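PDB 5ZIG: cellobiose 2-epimerase from Spirochaeta thermophila DSM 6192, which probably catalyses the reversible epimerization of cellobiose to 4-O-beta-D-glucopyranosyl-D-mannose, interconverting the two disaccharides. Local coordinates for residues L151-R155 against D171-P175; H99-F103 against E147-L151; I14-A19 against G393-D398. All blocks are in the same frame, centred on the assembly; numbering follows the deposited sequence.

Interaction 1 (L151-R155 against D171-P175)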
loop_
_atom_site.group_PDB
_atom_site.type_symbol
_atom_site.label_atom_id
_atom_site.label_comp_id
_atom_site.label_asym_id
_atom_site.label_seq_id
_atom_site.Cartn_x
_atom_site.Cartn_y
_atom_site.Cartn_z
ATOM N N LEU A 151 -18.573 -8.635 4.121
ATOM C CA LEU A 151 -19.045 -7.446 4.831
ATOM C C LEU A 151 -18.832 -6.198 3.994
ATOM O O LEU A 151 -19.707 -5.322 3.929
ATOM C CB LEU A 151 -18.321 -7.293 6.167
ATOM C CG LEU A 151 -18.714 -8.176 7.350
ATOM C CD1 LEU A 151 -17.708 -7.960 8.473
ATOM C CD2 LEU A 151 -20.139 -7.871 7.815
ATOM N N LEU A 152 -17.634 -6.078 3.404
ATOM C CA LEU A 152 -17.332 -4.978 2.502
ATOM C C LEU A 152 -18.369 -4.861 1.386
ATOM O O LEU A 152 -18.768 -3.751 1.010
ATOM C CB LEU A 152 -15.930 -5.165 1.919
ATOM C CG LEU A 152 -14.705 -4.691 2.704
ATOM C CD1 LEU A 152 -14.860 -4.863 4.217
ATOM C CD2 LEU A 152 -13.456 -5.410 2.212
ATOM N N GLU A 153 -18.812 -5.995 0.835
ATOM C CA GLU A 153 -19.808 -5.935 -0.220
ATOM C C GLU A 153 -21.200 -5.741 0.372
ATOM O O GLU A 153 -21.955 -4.869 -0.071
ATOM C CB GLU A 153 -19.741 -7.198 -1.087
ATOM C CG GLU A 153 -18.379 -7.415 -1.772
ATOM C CD GLU A 153 -18.020 -6.296 -2.723
ATOM O OE1 GLU A 153 -18.766 -6.069 -3.707
ATOM O OE2 GLU A 153 -16.986 -5.630 -2.465
ATOM N N ASP A 154 -21.536 -6.504 1.412
ATOM C CA ASP A 154 -22.917 -6.465 1.895
ATOM C C ASP A 154 -23.221 -5.182 2.671
ATOM O O ASP A 154 -24.276 -4.567 2.464
ATOM C CB ASP A 154 -23.212 -7.718 2.729
ATOM C CG ASP A 154 -23.041 -9.025 1.920
ATOM O OD1 ASP A 154 -22.874 -10.114 2.528
ATOM O OD2 ASP A 154 -23.049 -8.957 0.668
ATOM N N ARG A 155 -22.316 -4.745 3.550
ATOM C CA ARG A 155 -22.521 -3.500 4.289
ATOM C C ARG A 155 -21.782 -2.309 3.692
ATOM O O ARG A 155 -22.286 -1.187 3.776
ATOM C CB ARG A 155 -22.092 -3.651 5.757
ATOM C CG ARG A 155 -22.678 -4.857 6.498
ATOM C CD ARG A 155 -24.202 -4.797 6.596
ATOM N NE ARG A 155 -24.672 -3.582 7.263
ATOM C CZ ARG A 155 -25.452 -2.675 6.686
ATOM N NH1 ARG A 155 -25.857 -2.846 5.433
ATOM N NH2 ARG A 155 -25.831 -1.599 7.355
ATOM N N ASP A 171 -21.182 -2.152 15.006
ATOM C CA ASP A 171 -22.156 -3.149 14.578
ATOM C C ASP A 171 -22.407 -3.145 13.075
ATOM O O ASP A 171 -23.297 -3.872 12.617
ATOM C CB ASP A 171 -23.484 -2.951 15.333
ATOM C CG ASP A 171 -24.096 -1.566 15.113
ATOM O OD1 ASP A 171 -23.775 -0.903 14.098
ATOM O OD2 ASP A 171 -24.913 -1.137 15.953
ATOM N N TRP A 172 -21.668 -2.332 12.313
ATOM C CA TRP A 172 -21.744 -2.209 10.852
ATOM C C TRP A 172 -23.083 -1.650 10.379
ATOM O O TRP A 172 -23.479 -1.868 9.221
ATOM C CB TRP A 172 -21.473 -3.545 10.148
ATOM C CG TRP A 172 -20.038 -4.020 10.130
ATOM C CD1 TRP A 172 -19.464 -4.903 10.996
ATOM C CD2 TRP A 172 -19.018 -3.680 9.172
ATOM N NE1 TRP A 172 -18.150 -5.118 10.654
ATOM C CE2 TRP A 172 -17.855 -4.392 9.532
ATOM C CE3 TRP A 172 -18.984 -2.862 8.036
ATOM C CZ2 TRP A 172 -16.659 -4.288 8.816
ATOM C CZ3 TRP A 172 -17.780 -2.765 7.317
ATOM C CH2 TRP A 172 -16.645 -3.470 7.719
ATOM N N SER A 173 -23.785 -0.913 11.235
ATOM C CA SER A 173 -25.120 -0.431 10.906
ATOM C C SER A 173 -25.132 0.963 10.296
ATOM O O SER A 173 -25.994 1.254 9.462
ATOM C CB SER A 173 -25.999 -0.403 12.166
ATOM O OG SER A 173 -25.715 0.730 12.970
ATOM N N THR A 174 -24.218 1.834 10.716
ATOM C CA THR A 174 -24.261 3.260 10.422
ATOM C C THR A 174 -22.986 3.687 9.707
ATOM O O THR A 174 -21.895 3.579 10.289
ATOM C CB THR A 174 -24.426 4.043 11.733
ATOM O OG1 THR A 174 -25.675 3.693 12.340
ATOM C CG2 THR A 174 -24.349 5.556 11.501
ATOM N N PRO A 175 -23.045 4.149 8.458
ATOM C CA PRO A 175 -21.822 4.630 7.811
ATOM C C PRO A 175 -21.307 5.885 8.496
ATOM O O PRO A 175 -22.077 6.723 8.976
ATOM C CB PRO A 175 -22.257 4.903 6.360
ATOM C CG PRO A 175 -23.759 5.004 6.406
ATOM C CD PRO A 175 -24.207 4.144 7.546
#
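The indole of W172 lies against helix 139-156, with L151 over one face: CD1 of the leucine stands 3.3 Å above the ring plane, displaced toward the rim and nearest NE1 of W172, at 3.6 Å. Obliquely to the same ring come CB of R155, 3.9 Å from CE3 of W172, and, more distantly, CD1 of L152, near CH2. The second flat group, the R155 guanidinium, is turned 65° from the indole and does not stack on it; its edge faces the loop backbone, with S173 O near its plane and W172 O at the edge but tilted somewhat out of it. R155 NE donates to W172 O at 2.9 Å, a bent bond in which the donor sits out of the carbonyl plane, and NH2 of R155 adds a weak bond to W172 O at 3.0 Å. Bends at both chi2 (-62°) and chi3 (-58°) fold the arginine chain back past the tryptophan and turn its NE edge to that oxygen. Within the loop, which runs between strands 167-168 and 175-176, OD1 of D171 accepts from the backbone N of S173 at 2.9 Å, forming an Asx turn, and also from OG of S173. The indole N-H is satisfied by R100 O in another loop. The contact thus divides its chemistry: hydrocarbon covers the buried ring, while one carbonyl oxygen takes one N-H firmly and a second weakly from a single arginine, whose positive charge probably polarises that peptide.

Interaction 2 (H99-F103 against E147-L151)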
loop_
_atom_site.group_PDB
_atom_site.type_symbol
_atom_site.label_atom_id
_atom_site.label_comp_id
_atom_site.label_asym_id
_atom_site.label_seq_id
_atom_site.Cartn_x
_atom_site.Cartn_y
_atom_site.Cartn_z
ATOM N N HIS A 99 -19.472 -8.786 16.082
ATOM C CA HIS A 99 -20.050 -8.173 14.889
ATOM C C HIS A 99 -19.232 -8.418 13.630
ATOM O O HIS A 99 -19.583 -7.887 12.572
ATOM C CB HIS A 99 -20.226 -6.666 15.107
ATOM C CG HIS A 99 -20.917 -6.318 16.397
ATOM N ND1 HIS A 99 -22.294 -6.326 16.534
ATOM C CD2 HIS A 99 -20.421 -5.966 17.606
ATOM C CE1 HIS A 99 -22.613 -5.994 17.773
ATOM N NE2 HIS A 99 -21.494 -5.759 18.441
ATOM N N ARG A 100 -18.146 -9.186 13.730
ATOM C CA ARG A 100 -17.256 -9.517 12.613
ATOM C C ARG A 100 -16.507 -8.297 12.083
ATOM O O ARG A 100 -16.670 -7.177 12.592
ATOM C CB ARG A 100 -18.035 -10.206 11.489
ATOM C CG ARG A 100 -18.906 -11.364 11.977
ATOM C CD ARG A 100 -18.150 -12.235 12.968
ATOM N NE ARG A 100 -19.053 -13.023 13.795
ATOM C CZ ARG A 100 -19.075 -14.350 13.806
ATOM N NH1 ARG A 100 -18.233 -15.026 13.032
ATOM N NH2 ARG A 100 -19.934 -14.997 14.585
ATOM N N GLY A 101 -15.680 -8.508 11.064
ATOM C CA GLY A 101 -14.714 -7.489 10.679
ATOM C C GLY A 101 -13.681 -7.280 11.781
ATOM O O GLY A 101 -13.620 -8.003 12.777
ATOM N N PHE A 102 -12.871 -6.243 11.597
ATOM C CA PHE A 102 -11.732 -5.986 12.464
ATOM C C PHE A 102 -11.820 -4.585 13.054
ATOM O O PHE A 102 -12.153 -3.624 12.348
ATOM C CB PHE A 102 -10.397 -6.184 11.687
ATOM C CG PHE A 102 -10.205 -7.602 11.204
ATOM C CD1 PHE A 102 -10.815 -8.035 10.038
ATOM C CD2 PHE A 102 -9.489 -8.509 11.950
ATOM C CE1 PHE A 102 -10.686 -9.334 9.623
ATOM C CE2 PHE A 102 -9.374 -9.807 11.543
ATOM C CZ PHE A 102 -9.969 -10.218 10.370
ATOM N N PHE A 103 -11.549 -4.489 14.359
ATOM C CA PHE A 103 -11.423 -3.194 15.021
ATOM C C PHE A 103 -10.261 -2.376 14.449
ATOM O O PHE A 103 -9.267 -2.918 13.966
ATOM C CB PHE A 103 -11.184 -3.376 16.524
ATOM C CG PHE A 103 -12.249 -4.134 17.233
ATOM C CD1 PHE A 103 -13.549 -3.656 17.272
ATOM C CD2 PHE A 103 -11.948 -5.312 17.904
ATOM C CE1 PHE A 103 -14.531 -4.361 17.949
ATOM C CE2 PHE A 103 -12.928 -6.017 18.582
ATOM C CZ PHE A 103 -14.212 -5.542 18.604
ATOM N N GLU A 147 -15.188 -13.832 4.895
ATOM C CA GLU A 147 -16.162 -13.169 5.753
ATOM C C GLU A 147 -16.043 -11.654 5.647
ATOM O O GLU A 147 -17.049 -10.942 5.572
ATOM C CB GLU A 147 -15.958 -13.617 7.203
ATOM C CG GLU A 147 -17.085 -13.222 8.172
ATOM C CD GLU A 147 -16.764 -13.568 9.618
ATOM O OE1 GLU A 147 -15.721 -13.126 10.151
ATOM O OE2 GLU A 147 -17.552 -14.312 10.223
ATOM N N THR A 148 -14.813 -11.138 5.636
ATOM C CA THR A 148 -14.623 -9.693 5.619
ATOM C C THR A 148 -15.011 -9.099 4.265
ATOM O O THR A 148 -15.702 -8.072 4.211
ATOM C CB THR A 148 -13.158 -9.373 5.980
ATOM O OG1 THR A 148 -12.757 -10.168 7.113
ATOM C CG2 THR A 148 -12.980 -7.905 6.306
ATOM N N PHE A 149 -14.548 -9.727 3.170
ATOM C CA PHE A 149 -15.045 -9.412 1.823
ATOM C C PHE A 149 -16.570 -9.321 1.805
ATOM O O PHE A 149 -17.147 -8.347 1.310
ATOM C CB PHE A 149 -14.575 -10.494 0.846
ATOM C CG PHE A 149 -15.115 -10.348 -0.567
ATOM C CD1 PHE A 149 -14.579 -9.412 -1.452
ATOM C CD2 PHE A 149 -16.172 -11.132 -0.997
ATOM C CE1 PHE A 149 -15.061 -9.295 -2.762
ATOM C CE2 PHE A 149 -16.671 -11.010 -2.304
ATOM C CZ PHE A 149 -16.106 -10.092 -3.187
ATOM N N ASP A 150 -17.242 -10.331 2.364
ATOM C CA ASP A 150 -18.704 -10.317 2.347
ATOM C C ASP A 150 -19.247 -9.087 3.053
ATOM O O ASP A 150 -20.256 -8.518 2.619
ATOM C CB ASP A 150 -19.258 -11.599 2.973
ATOM C CG ASP A 150 -19.258 -12.755 1.996
ATOM O OD1 ASP A 150 -19.121 -12.483 0.783
ATOM O OD2 ASP A 150 -19.377 -13.923 2.429
ATOM N N LEU A 151 -18.573 -8.635 4.121
ATOM C CA LEU A 151 -19.045 -7.446 4.831
ATOM C C LEU A 151 -18.832 -6.198 3.994
ATOM O O LEU A 151 -19.707 -5.322 3.929
ATOM C CB LEU A 151 -18.321 -7.293 6.167
ATOM C CG LEU A 151 -18.714 -8.176 7.350
ATOM C CD1 LEU A 151 -17.708 -7.960 8.473
ATOM C CD2 LEU A 151 -20.139 -7.871 7.815
HETATM O O HOH W 1 -14.661 -10.757 9.247
#
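R100 and E147 meet crosswise, their side chains at about a right angle and the guanidinium and carboxylate planes 83° apart, so theirs is no flat, two-pronged pair. Only one link forms: NH1 of R100 reaches OE2 of E147 at 3.0 Å, a salt bridge whose hydrogen bond is weak and bent. The glutamate gets there by extending from the helix, CG opposite the backbone N (chi1 -168°), while the arginine lays CG and CD alongside the carboxylate. The other oxygen, OE1, accepts from Y95 OH and from a water at 2.7 Å. This water also donates to OG1 of T148 and accepts from the backbone N of G101 at 3.1 Å, joining loop to helix; T148 OG1 in turn is bonded to L144 O. With an alanine here in place of E147, R100 would probably lose its carboxylate mate, and Y95 OH and the water the oxygen both bond to, leaving the water to T148 and G101. Beneath this polar layer L151 directs CD1 at the G101 backbone, 3.3 Å from its N, where a side chain at position 101 would be tightly placed. F102 crosses T148 at about a right angle and turns its ring edge to it, CE1 lying 3.4 Å from OG1. Helix 119-136 packs against both: A125 and L129 touch F102, N122 and V126 touch T148, and the loop 99-103, between helix 77-94 and strand 105-106, thereby packs against two helices.

Interaction 3 (I14-A19 against G393-D398)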
loop_
_atom_site.group_PDB
_atom_site.type_symbol
_atom_site.label_atom_id
_atom_site.label_comp_id
_atom_site.label_asym_id
_atom_site.label_seq_id
_atom_site.Cartn_x
_atom_site.Cartn_y
_atom_site.Cartn_z
ATOM N N ILE A 14 20.923 -2.616 -8.877
ATOM C CA ILE A 14 19.753 -2.272 -8.061
ATOM C C ILE A 14 19.060 -3.528 -7.548
ATOM O O ILE A 14 18.627 -3.597 -6.389
ATOM C CB ILE A 14 18.793 -1.382 -8.870
ATOM C CG1 ILE A 14 19.458 -0.017 -9.046
ATOM C CG2 ILE A 14 17.362 -1.304 -8.189
ATOM C CD1 ILE A 14 18.840 0.851 -10.104
ATOM N N ARG A 15 18.957 -4.542 -8.401
ATOM C CA ARG A 15 18.392 -5.814 -7.983
ATOM C C ARG A 15 19.068 -6.322 -6.714
ATOM O O ARG A 15 18.402 -6.782 -5.777
ATOM C CB ARG A 15 18.528 -6.814 -9.133
ATOM C CG ARG A 15 17.619 -7.976 -9.074
ATOM C CD ARG A 15 18.087 -9.032 -8.100
ATOM N NE ARG A 15 17.171 -10.164 -8.156
ATOM C CZ ARG A 15 17.015 -11.056 -7.190
ATOM N NH1 ARG A 15 17.713 -10.962 -6.052
ATOM N NH2 ARG A 15 16.158 -12.052 -7.382
ATOM N N SER A 16 20.404 -6.266 -6.677
ATOM C CA SER A 16 21.122 -6.788 -5.523
ATOM C C SER A 16 20.886 -5.932 -4.279
ATOM O O SER A 16 20.780 -6.472 -3.175
ATOM C CB SER A 16 22.615 -6.895 -5.846
ATOM O OG SER A 16 23.244 -5.646 -5.653
ATOM N N GLU A 17 20.776 -4.609 -4.435
ATOM C CA GLU A 17 20.489 -3.744 -3.292
ATOM C C GLU A 17 19.064 -3.958 -2.796
ATOM O O GLU A 17 18.808 -3.918 -1.586
ATOM C CB GLU A 17 20.710 -2.279 -3.668
ATOM C CG GLU A 17 22.071 -2.058 -4.338
ATOM C CD GLU A 17 22.311 -0.634 -4.824
ATOM O OE1 GLU A 17 21.346 0.138 -4.970
ATOM O OE2 GLU A 17 23.485 -0.289 -5.061
ATOM N N LEU A 18 18.127 -4.186 -3.722
ATOM C CA LEU A 18 16.769 -4.541 -3.332
ATOM C C LEU A 18 16.774 -5.760 -2.426
ATOM O O LEU A 18 16.105 -5.772 -1.385
ATOM C CB LEU A 18 15.909 -4.780 -4.575
ATOM C CG LEU A 18 15.654 -3.565 -5.466
ATOM C CD1 LEU A 18 15.002 -3.951 -6.782
ATOM C CD2 LEU A 18 14.813 -2.542 -4.759
ATOM N N ALA A 19 17.569 -6.774 -2.778
ATOM C CA ALA A 19 17.602 -8.000 -1.988
ATOM C C ALA A 19 18.279 -7.783 -0.639
ATOM O O ALA A 19 17.827 -8.324 0.380
ATOM C CB ALA A 19 18.307 -9.109 -2.764
ATOM N N GLY A 393 10.332 -4.823 -7.086
ATOM C CA GLY A 393 11.536 -4.513 -7.853
ATOM C C GLY A 393 12.283 -5.759 -8.302
ATOM O O GLY A 393 12.715 -5.854 -9.448
ATOM N N MET A 394 12.416 -6.744 -7.414
ATOM C CA MET A 394 13.205 -7.924 -7.742
ATOM C C MET A 394 12.556 -8.717 -8.862
ATOM O O MET A 394 13.229 -9.117 -9.823
ATOM C CB MET A 394 13.380 -8.798 -6.499
ATOM C CG MET A 394 14.508 -8.330 -5.599
ATOM S SD MET A 394 14.823 -9.484 -4.260
ATOM C CE MET A 394 13.581 -8.950 -3.083
ATOM N N ARG A 395 11.242 -8.945 -8.758
ATOM C CA ARG A 395 10.555 -9.717 -9.779
ATOM C C ARG A 395 10.538 -8.986 -11.108
ATOM O O ARG A 395 10.715 -9.604 -12.164
ATOM C CB ARG A 395 9.130 -10.035 -9.346
ATOM C CG ARG A 395 8.625 -11.360 -9.915
ATOM C CD ARG A 395 7.108 -11.420 -9.885
ATOM N NE ARG A 395 6.482 -10.244 -10.489
ATOM C CZ ARG A 395 5.833 -9.305 -9.808
ATOM N NH1 ARG A 395 5.725 -9.400 -8.486
ATOM N NH2 ARG A 395 5.292 -8.264 -10.434
ATOM N N ARG A 396 10.315 -7.673 -11.075
ATOM C CA ARG A 396 10.199 -6.919 -12.313
ATOM C C ARG A 396 11.553 -6.751 -12.981
ATOM O O ARG A 396 11.662 -6.875 -14.209
ATOM C CB ARG A 396 9.575 -5.552 -12.045
ATOM C CG ARG A 396 8.079 -5.584 -11.752
ATOM C CD ARG A 396 7.676 -4.217 -11.163
ATOM N NE ARG A 396 6.324 -4.195 -10.611
ATOM C CZ ARG A 396 5.234 -3.913 -11.318
ATOM N NH1 ARG A 396 5.330 -3.629 -12.612
ATOM N NH2 ARG A 396 4.053 -3.924 -10.730
ATOM N N ILE A 397 12.591 -6.427 -12.198
ATOM C CA ILE A 397 13.910 -6.229 -12.794
ATOM C C ILE A 397 14.411 -7.531 -13.401
ATOM O O ILE A 397 14.918 -7.544 -14.530
ATOM C CB ILE A 397 14.898 -5.642 -11.768
ATOM C CG1 ILE A 397 14.690 -4.130 -11.656
ATOM C CG2 ILE A 397 16.332 -5.880 -12.199
ATOM C CD1 ILE A 397 15.534 -3.477 -10.550
ATOM N N ASP A 398 14.228 -8.651 -12.686
ATOM C CA ASP A 398 14.593 -9.968 -13.214
ATOM C C ASP A 398 13.946 -10.234 -14.569
ATOM O O ASP A 398 14.609 -10.689 -15.509
ATOM C CB ASP A 398 14.174 -11.074 -12.243
ATOM C CG ASP A 398 15.090 -11.186 -11.045
ATOM O OD1 ASP A 398 16.059 -10.409 -10.949
ATOM O OD2 ASP A 398 14.830 -12.060 -10.194
#
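L18 and G393 meet where two antiparallel helices, the N-terminal 7-31 and the C-terminal 384-402, pack together in what is consistent with the (alpha/alpha)6 barrel of the N-acylglucosamine 2-epimerase family. The segment axes approach to 9.3 Å with their directions 159° apart. On the buried side the fit is close. CD1 of L18 rests on the bare backbone of G393, 3.6 Å from its C, and a beta carbon at position 393 would collide with that methyl. The same CD1 touches CD1 of I397 at 3.8 Å, and I397 CD1 also meets CG2 of I14, the two isoleucines crossing at about a right angle. F322 of helix 315-332 and W345 of helix 336-352 touch both I14 and L18, closing this apolar side.

The other flank is polar and partly open to solvent. R15 starts out with CG swung to the far side from its own amide nitrogen (chi1 -160°), then bends at chi2, bringing its guanidinium over M394 and beside D398. M394 SD lies over one face of the guanidinium, 3.7 Å from NH1 of R15, and also touches CB of A19. The carboxylate of D398 meets the guanidinium edge almost coplanar with it, and two nitrogens each take one oxygen: NE of R15 bonds OD1 of D398 at 3.0 Å, and NH2 of R15 reaches the syn lone pair of OD2 of D398 at 3.1 Å in a nearly straight bond (171°).

Overall arrangement
Interactions 1 and 2 form one continuous patch, their centres 8 Å apart. Both draw on helix 139-156 and share L151, and their two loops touch each other directly. Along the chain 14-19 comes first, then 99-103, the helix segments 147-151 and 151-155, the loop 171-175, and last 393-398. Interaction 3 is separate, on the other side of the chain's centre, about 40 Å from interaction 1 and 36 Å from interaction 2 between centres. Its segments lie near the two chain ends and bracket the others: interactions 1 and 2 fasten two loops to one helix, whereas interaction 3 joins the first and last helices of the chain.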